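PDB 6EU6: ammonium transporter from Kuenenia stuttgartiensis, which probably senses ammonium and signals it across the membrane as the Amt-type sensor of a histidine kinase, in a trimer related to ammonium transporters. Local coordinates for residues Q5-A16 against F221-V231; Q100-L111 against G127-Y136. One frame throughout, in Å; residues are numbered along the deposited sequence. Where two conformers were deposited one is given.

How the contacts relate
From the N terminus, helix 2-34 supplies residues 5-16, which meet the end of helix 206-226 and the following loop, residues 221-231, in contact 1, closing a loop of 204 residues. Within that loop lies the much shorter one of contact 2, where helix 93-114 turns back through a short connection and helix 121-144 packs on it; the two contacts thus nest and do not cross. The centres of contact 1 and contact 2 are about 22 Å apart. The two contacts nevertheless touch, for Phe103 of contact 2 meets Phe223 and Ser227 of contact 1. Contact 1 ties an early and a middle helix together beside the neighbouring subunits, whereas contact 2 lies deeper within its own helical bundle.

Contact 1: Q5-A16 against F221-V231; sequences QININHLWVIMA and FGFNGGSLLRV
The end of helix 206-226 and the loop that leaves it pack on the N-terminal half of helix 2-34, where Trp12 and Asn9 hold backbone groups of Gly225 and Val231. Trp12 NE1 donates to Gly225 O at 2.8 Å. The oxygen sits at the indole edge, near the ring plane, but the N-H approaches from well above the plane of the Gly225 carbonyl, 70° out of it. This close fit depends on small residues. A CB on Gly225 would collide with Trp12 CZ2, and Ala16 CB presses tightly on Gly226 CA at 3.5 Å. In this largely helical Amt fold the two short helical segments run roughly antiparallel, at 149°; beyond the helix the chain makes a type I beta turn from Gly226 to Leu229, where phi is positive. Leu229 CA then rests 3.7 Å from Val13 CG2. One turn earlier on helix 2-34, Asn9 turns its amide towards the loop with CG anti to the carbonyl carbon (chi1 -75°). Its OD1 takes Val231 N at 3.0 Å and Gln5 NE2 at 2.9 Å from opposite faces of the amide. Gln5 NE2 also makes a weak bond to Val231 O, while Gln5 OE1 accepts from Asn7 of the third subunit. With a leucine in place of Asn9, Val231 N would probably be left without its acceptor and the Gln5 amide would lose one of its anchors. Val231 CG2 lies 3.5 Å from Trp12 CB and, more tightly, 3.3 Å from Ile8 CG2; Ile8 itself packs on its counterparts in both other subunits.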
# COMPACT_ATOMS: atom_id res chain seq x y z
N GLN A 5 3.24 19.82 19.32
CA GLN A 5 2.41 18.63 19.56
C GLN A 5 1.13 18.60 18.68
O GLN A 5 0.73 17.55 18.17
CB GLN A 5 2.05 18.47 21.05
CG GLN A 5 1.29 17.14 21.37
CD GLN A 5 2.06 15.78 21.26
OE1 GLN A 5 3.22 15.59 21.73
NE2 GLN A 5 1.40 14.80 20.67
N ILE A 6 0.52 19.76 18.46
CA ILE A 6 -0.64 19.84 17.59
C ILE A 6 -0.26 19.44 16.16
O ILE A 6 -1.01 18.70 15.50
CB ILE A 6 -1.26 21.23 17.57
CG1 ILE A 6 -2.03 21.49 18.89
CG2 ILE A 6 -2.22 21.37 16.40
CD1 ILE A 6 -2.51 22.94 19.06
N ASN A 7 0.91 19.89 15.69
CA ASN A 7 1.43 19.52 14.37
C ASN A 7 1.69 18.02 14.21
O ASN A 7 1.36 17.45 13.20
CB ASN A 7 2.74 20.23 14.04
CG ASN A 7 2.52 21.66 13.65
OD1 ASN A 7 1.39 22.03 13.41
ND2 ASN A 7 3.60 22.46 13.58
N ILE A 8 2.26 17.41 15.23
CA ILE A 8 2.52 15.96 15.25
C ILE A 8 1.16 15.21 15.20
O ILE A 8 1.07 14.14 14.61
CB ILE A 8 3.24 15.67 16.56
CG1 ILE A 8 4.67 16.17 16.44
CG2 ILE A 8 3.23 14.24 16.94
CD1 ILE A 8 5.38 16.20 17.80
N ASN A 9 0.15 15.77 15.86
CA ASN A 9 -1.13 15.13 15.99
C ASN A 9 -1.86 15.16 14.65
O ASN A 9 -2.45 14.15 14.23
CB ASN A 9 -1.98 15.81 17.05
CG ASN A 9 -1.55 15.49 18.44
OD1 ASN A 9 -0.72 14.64 18.74
ND2 ASN A 9 -2.10 16.23 19.34
N HIS A 10 -1.75 16.27 13.95
CA HIS A 10 -2.19 16.35 12.55
C HIS A 10 -1.51 15.34 11.65
O HIS A 10 -2.16 14.65 10.90
CB HIS A 10 -1.95 17.73 11.93
CG HIS A 10 -2.97 18.74 12.31
ND1 HIS A 10 -4.19 18.83 11.69
CD2 HIS A 10 -2.93 19.77 13.18
CE1 HIS A 10 -4.88 19.83 12.20
NE2 HIS A 10 -4.14 20.40 13.11
N LEU A 11 -0.20 15.26 11.74
CA LEU A 11 0.54 14.37 10.93
C LEU A 11 0.04 12.93 11.11
O LEU A 11 -0.17 12.22 10.10
CB LEU A 11 2.02 14.47 11.26
CG LEU A 11 2.98 13.52 10.54
CD1 LEU A 11 2.80 13.60 9.03
CD2 LEU A 11 4.42 13.85 10.95
N TRP A 12 -0.12 12.50 12.38
CA TRP A 12 -0.51 11.11 12.60
C TRP A 12 -1.95 10.87 12.11
O TRP A 12 -2.23 9.91 11.36
CB TRP A 12 -0.33 10.70 14.03
CG TRP A 12 -0.92 9.32 14.37
CD1 TRP A 12 -1.74 9.02 15.42
CD2 TRP A 12 -0.73 8.09 13.65
NE1 TRP A 12 -2.07 7.71 15.40
CE2 TRP A 12 -1.46 7.10 14.34
CE3 TRP A 12 -0.03 7.73 12.46
CZ2 TRP A 12 -1.52 5.76 13.91
CZ3 TRP A 12 -0.09 6.39 12.01
CH2 TRP A 12 -0.83 5.41 12.76
N VAL A 13 -2.88 11.76 12.47
CA VAL A 13 -4.27 11.56 12.11
C VAL A 13 -4.40 11.49 10.60
O VAL A 13 -5.15 10.69 10.07
CB VAL A 13 -5.16 12.61 12.78
CG1 VAL A 13 -6.57 12.57 12.24
CG2 VAL A 13 -5.19 12.35 14.29
N ILE A 14 -3.68 12.36 9.89
CA ILE A 14 -3.80 12.40 8.42
C ILE A 14 -3.14 11.17 7.79
O ILE A 14 -3.69 10.55 6.87
CB ILE A 14 -3.36 13.78 7.81
CG1 ILE A 14 -4.05 14.07 6.53
CG2 ILE A 14 -1.89 13.78 7.53
CD1 ILE A 14 -5.51 14.40 6.62
N MET A 15 -2.02 10.75 8.34
CA MET A 15 -1.39 9.49 7.86
C MET A 15 -2.33 8.28 8.06
O MET A 15 -2.53 7.45 7.16
CB MET A 15 -0.05 9.24 8.56
CG MET A 15 1.20 9.65 7.77
SD MET A 15 1.28 8.77 6.11
CE MET A 15 0.47 7.18 6.12
N ALA A 16 -2.88 8.17 9.26
CA ALA A 16 -3.86 7.13 9.57
C ALA A 16 -5.02 7.20 8.65
O ALA A 16 -5.52 6.18 8.20
CB ALA A 16 -4.30 7.25 11.02
N PHE A 221 -4.60 -0.78 11.18
CA PHE A 221 -3.62 -0.11 12.00
C PHE A 221 -3.86 1.39 12.11
O PHE A 221 -3.76 1.99 13.24
CB PHE A 221 -2.16 -0.37 11.53
CG PHE A 221 -1.70 -1.82 11.66
CD1 PHE A 221 -2.14 -2.65 12.70
CD2 PHE A 221 -0.85 -2.37 10.71
CE1 PHE A 221 -1.71 -3.96 12.78
CE2 PHE A 221 -0.45 -3.69 10.79
CZ PHE A 221 -0.87 -4.46 11.84
N GLY A 222 -4.18 2.00 10.96
CA GLY A 222 -4.54 3.42 10.96
C GLY A 222 -5.91 3.65 11.59
O GLY A 222 -6.16 4.62 12.29
N PHE A 223 -6.83 2.76 11.28
CA PHE A 223 -8.20 2.87 11.82
C PHE A 223 -8.19 2.95 13.32
O PHE A 223 -8.75 3.90 13.93
CB PHE A 223 -8.96 1.65 11.29
CG PHE A 223 -10.42 1.85 11.15
CD1 PHE A 223 -11.25 1.56 12.24
CD2 PHE A 223 -10.98 2.09 9.94
CE1 PHE A 223 -12.63 1.68 12.10
CE2 PHE A 223 -12.35 2.29 9.80
CZ PHE A 223 -13.16 2.10 10.91
N ASN A 224 -7.42 2.03 13.94
CA ASN A 224 -7.26 1.98 15.39
C ASN A 224 -6.28 3.01 15.96
O ASN A 224 -6.62 3.80 16.83
CB ASN A 224 -6.86 0.58 15.85
CG ASN A 224 -8.05 -0.40 15.88
OD1 ASN A 224 -8.31 -1.12 14.97
ND2 ASN A 224 -8.72 -0.43 16.99
N GLY A 225 -5.04 2.99 15.48
CA GLY A 225 -4.04 3.95 15.92
C GLY A 225 -4.46 5.39 15.75
O GLY A 225 -4.16 6.24 16.60
N GLY A 226 -5.03 5.71 14.61
CA GLY A 226 -5.47 7.09 14.31
C GLY A 226 -6.56 7.53 15.28
O GLY A 226 -6.73 8.77 15.56
N SER A 227 -7.31 6.57 15.85
CA SER A 227 -8.46 6.94 16.71
C SER A 227 -8.03 7.51 18.07
O SER A 227 -8.87 8.05 18.80
CB SER A 227 -9.50 5.82 16.84
OG SER A 227 -10.19 5.58 15.60
N LEU A 228 -6.77 7.36 18.45
CA LEU A 228 -6.19 8.13 19.56
C LEU A 228 -6.33 9.63 19.33
O LEU A 228 -6.39 10.43 20.27
CB LEU A 228 -4.73 7.78 19.75
CG LEU A 228 -4.46 6.37 20.25
CD1 LEU A 228 -2.98 6.07 20.30
CD2 LEU A 228 -5.06 6.14 21.62
N LEU A 229 -6.38 10.04 18.06
CA LEU A 229 -6.45 11.44 17.69
C LEU A 229 -5.25 12.26 18.18
O LEU A 229 -5.29 13.44 18.17
CB LEU A 229 -7.78 12.05 18.12
CG LEU A 229 -8.97 11.40 17.47
CD1 LEU A 229 -10.27 12.01 18.00
CD2 LEU A 229 -8.93 11.49 15.96
N ARG A 230 -4.16 11.60 18.56
CA ARG A 230 -2.97 12.28 19.06
C ARG A 230 -1.86 11.24 19.10
O ARG A 230 -2.13 10.05 19.06
CB ARG A 230 -3.17 12.87 20.46
CG ARG A 230 -3.05 11.85 21.59
CD ARG A 230 -3.13 12.53 22.95
NE ARG A 230 -2.85 13.93 22.75
CZ ARG A 230 -1.62 14.45 22.74
NH1 ARG A 230 -0.53 13.68 22.99
NH2 ARG A 230 -1.51 15.75 22.49
N VAL A 231 -0.62 11.70 19.15
CA VAL A 231 0.48 10.78 19.23
C VAL A 231 0.91 10.70 20.64
O VAL A 231 1.19 11.71 21.23
CB VAL A 231 1.68 11.29 18.41
CG1 VAL A 231 2.78 10.27 18.42
CG2 VAL A 231 1.25 11.65 16.99

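Contact 2: Q100-L111 against G127-Y136; sequences QMVFASTAATIL and GTAFIVAIIY
With CG trans to the backbone N (chi1 174°), Tyr136 lays its ring obliquely across Ala104 and Ala107, while Ile131, its CG1 likewise trans (chi1 -167°), is left with CG2 directed at Ala108. The contact belongs to a helical hairpin of the Amt fold, in which helices 93-114 and 121-144 follow one another in the chain and run roughly antiparallel at 141°. Alanines on the first helix make room for the larger residues of the second. Ala104 CA forms an off-centre CH-pi contact 4.2 Å from the centroid of the Tyr136 ring, and Ala107 CB touches Tyr136 CD1 at 3.6 Å. Ala108 CB meets two branches, Val132 CG2 at 3.5 Å and Ile131 CG2 at 3.8 Å. Farther along, Leu111 CD2 lies over Gly127 CA, where a side chain on the glycine would clash. In the wider pi-type turn at 131-135 Tyr136 N bonds Ile131 O at 2.8 Å. Met66 of helix 40-67 and Val170 of helix 167-185 also pack on this tyrosine. No direct hydrogen bond crosses between the segments; two waters bridge them. One donates to Ala108 O and to Thr128 OG1, whose hydroxyl also bonds Asn124 O. The other, in the plane of the Tyr136 ring, accepts from Tyr136 OH at 2.6 Å and donates to both Gln100 O and Gln100 OE1.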
# COMPACT_ATOMS: atom_id res chain seq x y z
N GLN A 100 -12.65 11.24 9.62
CA GLN A 100 -13.99 10.78 9.82
C GLN A 100 -14.64 10.51 8.46
O GLN A 100 -15.48 9.67 8.38
CB GLN A 100 -14.81 11.81 10.62
CG GLN A 100 -14.32 12.06 12.05
CD GLN A 100 -14.42 10.80 12.91
OE1 GLN A 100 -15.25 9.96 12.68
NE2 GLN A 100 -13.52 10.65 13.87
N MET A 101 -14.25 11.22 7.37
CA MET A 101 -14.79 10.90 6.06
C MET A 101 -14.44 9.47 5.64
O MET A 101 -15.28 8.74 5.12
CB MET A 101 -14.29 11.90 4.99
CG MET A 101 -14.82 11.64 3.60
SD MET A 101 -14.18 12.89 2.43
CE MET A 101 -15.26 14.21 2.97
N VAL A 102 -13.17 9.08 5.83
CA VAL A 102 -12.81 7.75 5.41
C VAL A 102 -13.47 6.67 6.33
O VAL A 102 -13.72 5.56 5.90
CB VAL A 102 -11.29 7.56 5.23
CG1 VAL A 102 -10.79 8.50 4.12
CG2 VAL A 102 -10.50 7.80 6.49
N PHE A 103 -13.69 6.99 7.61
CA PHE A 103 -14.59 6.13 8.44
C PHE A 103 -15.97 5.93 7.80
O PHE A 103 -16.47 4.81 7.69
CB PHE A 103 -14.68 6.70 9.88
CG PHE A 103 -13.59 6.22 10.79
CD1 PHE A 103 -12.30 6.06 10.33
CD2 PHE A 103 -13.84 6.01 12.12
CE1 PHE A 103 -11.29 5.63 11.16
CE2 PHE A 103 -12.85 5.51 12.94
CZ PHE A 103 -11.57 5.35 12.47
N ALA A 104 -16.58 7.01 7.33
CA ALA A 104 -17.88 6.93 6.72
C ALA A 104 -17.80 6.07 5.44
O ALA A 104 -18.71 5.28 5.21
CB ALA A 104 -18.47 8.31 6.37
N SER A 105 -16.74 6.23 4.64
CA SER A 105 -16.59 5.42 3.48
C SER A 105 -16.47 3.93 3.80
O SER A 105 -16.86 3.08 2.95
CB SER A 105 -15.37 5.88 2.69
OG SER A 105 -15.61 7.23 2.25
N THR A 106 -15.81 3.64 4.89
CA THR A 106 -15.72 2.24 5.42
C THR A 106 -17.11 1.66 5.73
O THR A 106 -17.49 0.59 5.33
CB THR A 106 -14.81 2.16 6.63
OG1 THR A 106 -13.57 2.79 6.32
CG2 THR A 106 -14.51 0.77 7.01
N ALA A 107 -17.87 2.42 6.48
CA ALA A 107 -19.23 2.00 6.87
C ALA A 107 -20.07 1.73 5.64
O ALA A 107 -20.75 0.74 5.54
CB ALA A 107 -19.86 3.08 7.73
N ALA A 108 -19.91 2.56 4.64
CA ALA A 108 -20.81 2.44 3.51
C ALA A 108 -20.44 1.34 2.55
O ALA A 108 -21.31 0.78 1.86
CB ALA A 108 -20.79 3.78 2.78
N THR A 109 -19.15 1.03 2.44
CA THR A 109 -18.70 0.10 1.43
C THR A 109 -18.97 -1.35 1.82
O THR A 109 -18.98 -2.24 0.94
CB THR A 109 -17.23 0.32 1.05
OG1 THR A 109 -17.00 -0.35 -0.17
CG2 THR A 109 -16.28 -0.25 2.05
N ILE A 110 -19.19 -1.60 3.12
CA ILE A 110 -19.60 -2.91 3.59
C ILE A 110 -20.78 -3.47 2.75
O ILE A 110 -20.82 -4.66 2.38
CB ILE A 110 -20.01 -2.83 5.09
CG1 ILE A 110 -18.74 -2.56 5.90
CG2 ILE A 110 -20.65 -4.14 5.57
CD1 ILE A 110 -18.91 -2.01 7.32
N LEU A 111 -21.74 -2.60 2.44
CA LEU A 111 -22.89 -2.96 1.64
C LEU A 111 -22.54 -3.78 0.43
O LEU A 111 -23.22 -4.73 0.12
CB LEU A 111 -23.56 -1.65 1.15
CG LEU A 111 -24.78 -1.80 0.23
CD1 LEU A 111 -25.92 -2.58 0.90
CD2 LEU A 111 -25.27 -0.45 -0.17
N GLY A 127 -28.16 3.14 -1.91
CA GLY A 127 -27.86 2.62 -0.57
C GLY A 127 -26.71 3.36 0.08
O GLY A 127 -26.76 3.74 1.24
N THR A 128 -25.64 3.58 -0.69
CA THR A 128 -24.53 4.33 -0.24
C THR A 128 -24.90 5.72 0.17
O THR A 128 -24.52 6.22 1.22
CB THR A 128 -23.42 4.45 -1.36
OG1 THR A 128 -23.04 3.14 -1.79
CG2 THR A 128 -22.19 5.23 -0.81
N ALA A 129 -25.67 6.39 -0.65
CA ALA A 129 -26.02 7.75 -0.32
C ALA A 129 -26.84 7.80 0.95
O ALA A 129 -26.63 8.68 1.82
CB ALA A 129 -26.83 8.34 -1.49
N PHE A 130 -27.75 6.83 1.09
CA PHE A 130 -28.65 6.81 2.25
C PHE A 130 -27.92 6.52 3.57
O PHE A 130 -28.12 7.21 4.58
CB PHE A 130 -29.83 5.91 2.00
CG PHE A 130 -30.88 5.95 3.11
CD1 PHE A 130 -31.81 7.01 3.19
CD2 PHE A 130 -31.00 4.90 4.04
CE1 PHE A 130 -32.77 7.03 4.21
CE2 PHE A 130 -31.97 4.96 5.05
CZ PHE A 130 -32.84 6.02 5.11
N ILE A 131 -27.02 5.54 3.57
CA ILE A 131 -26.30 5.23 4.77
C ILE A 131 -25.42 6.37 5.20
O ILE A 131 -25.35 6.67 6.41
CB ILE A 131 -25.61 3.85 4.74
CG1 ILE A 131 -25.14 3.47 6.18
CG2 ILE A 131 -24.42 3.86 3.79
CD1 ILE A 131 -24.44 2.16 6.30
N VAL A 132 -24.80 7.07 4.24
CA VAL A 132 -23.88 8.10 4.56
C VAL A 132 -24.54 9.44 5.01
O VAL A 132 -23.96 10.21 5.80
CB VAL A 132 -22.89 8.34 3.41
CG1 VAL A 132 -21.90 9.44 3.79
CG2 VAL A 132 -22.02 7.07 3.14
N ALA A 133 -25.74 9.71 4.47
CA ALA A 133 -26.53 10.94 4.74
C ALA A 133 -27.36 10.84 6.00
O ALA A 133 -27.52 11.84 6.65
CB ALA A 133 -27.44 11.28 3.53
N ILE A 134 -27.81 9.64 6.37
CA ILE A 134 -28.82 9.40 7.44
C ILE A 134 -28.40 8.41 8.51
O ILE A 134 -28.10 8.79 9.65
CB ILE A 134 -30.18 9.00 6.80
CG1 ILE A 134 -30.73 10.27 6.10
CG2 ILE A 134 -31.20 8.62 7.88
CD1 ILE A 134 -31.49 9.97 4.91
N ILE A 135 -28.33 7.15 8.14
CA ILE A 135 -28.11 6.07 9.14
C ILE A 135 -26.81 6.28 9.89
O ILE A 135 -26.79 6.38 11.14
CB ILE A 135 -28.17 4.66 8.51
CG1 ILE A 135 -29.55 4.44 7.87
CG2 ILE A 135 -27.83 3.58 9.50
CD1 ILE A 135 -29.66 3.12 7.17
N TYR A 136 -25.70 6.36 9.13
CA TYR A 136 -24.37 6.40 9.79
C TYR A 136 -24.13 7.66 10.63
O TYR A 136 -23.72 7.58 11.81
CB TYR A 136 -23.24 6.17 8.73
CG TYR A 136 -21.90 6.35 9.28
CD1 TYR A 136 -21.33 5.37 10.06
CD2 TYR A 136 -21.22 7.55 9.10
CE1 TYR A 136 -20.09 5.57 10.63
CE2 TYR A 136 -19.97 7.79 9.69
CZ TYR A 136 -19.38 6.76 10.44
OH TYR A 136 -18.11 6.93 10.99
O HOH W 1 -17.08 9.34 10.69
O HOH W 2 -21.45 1.26 -0.78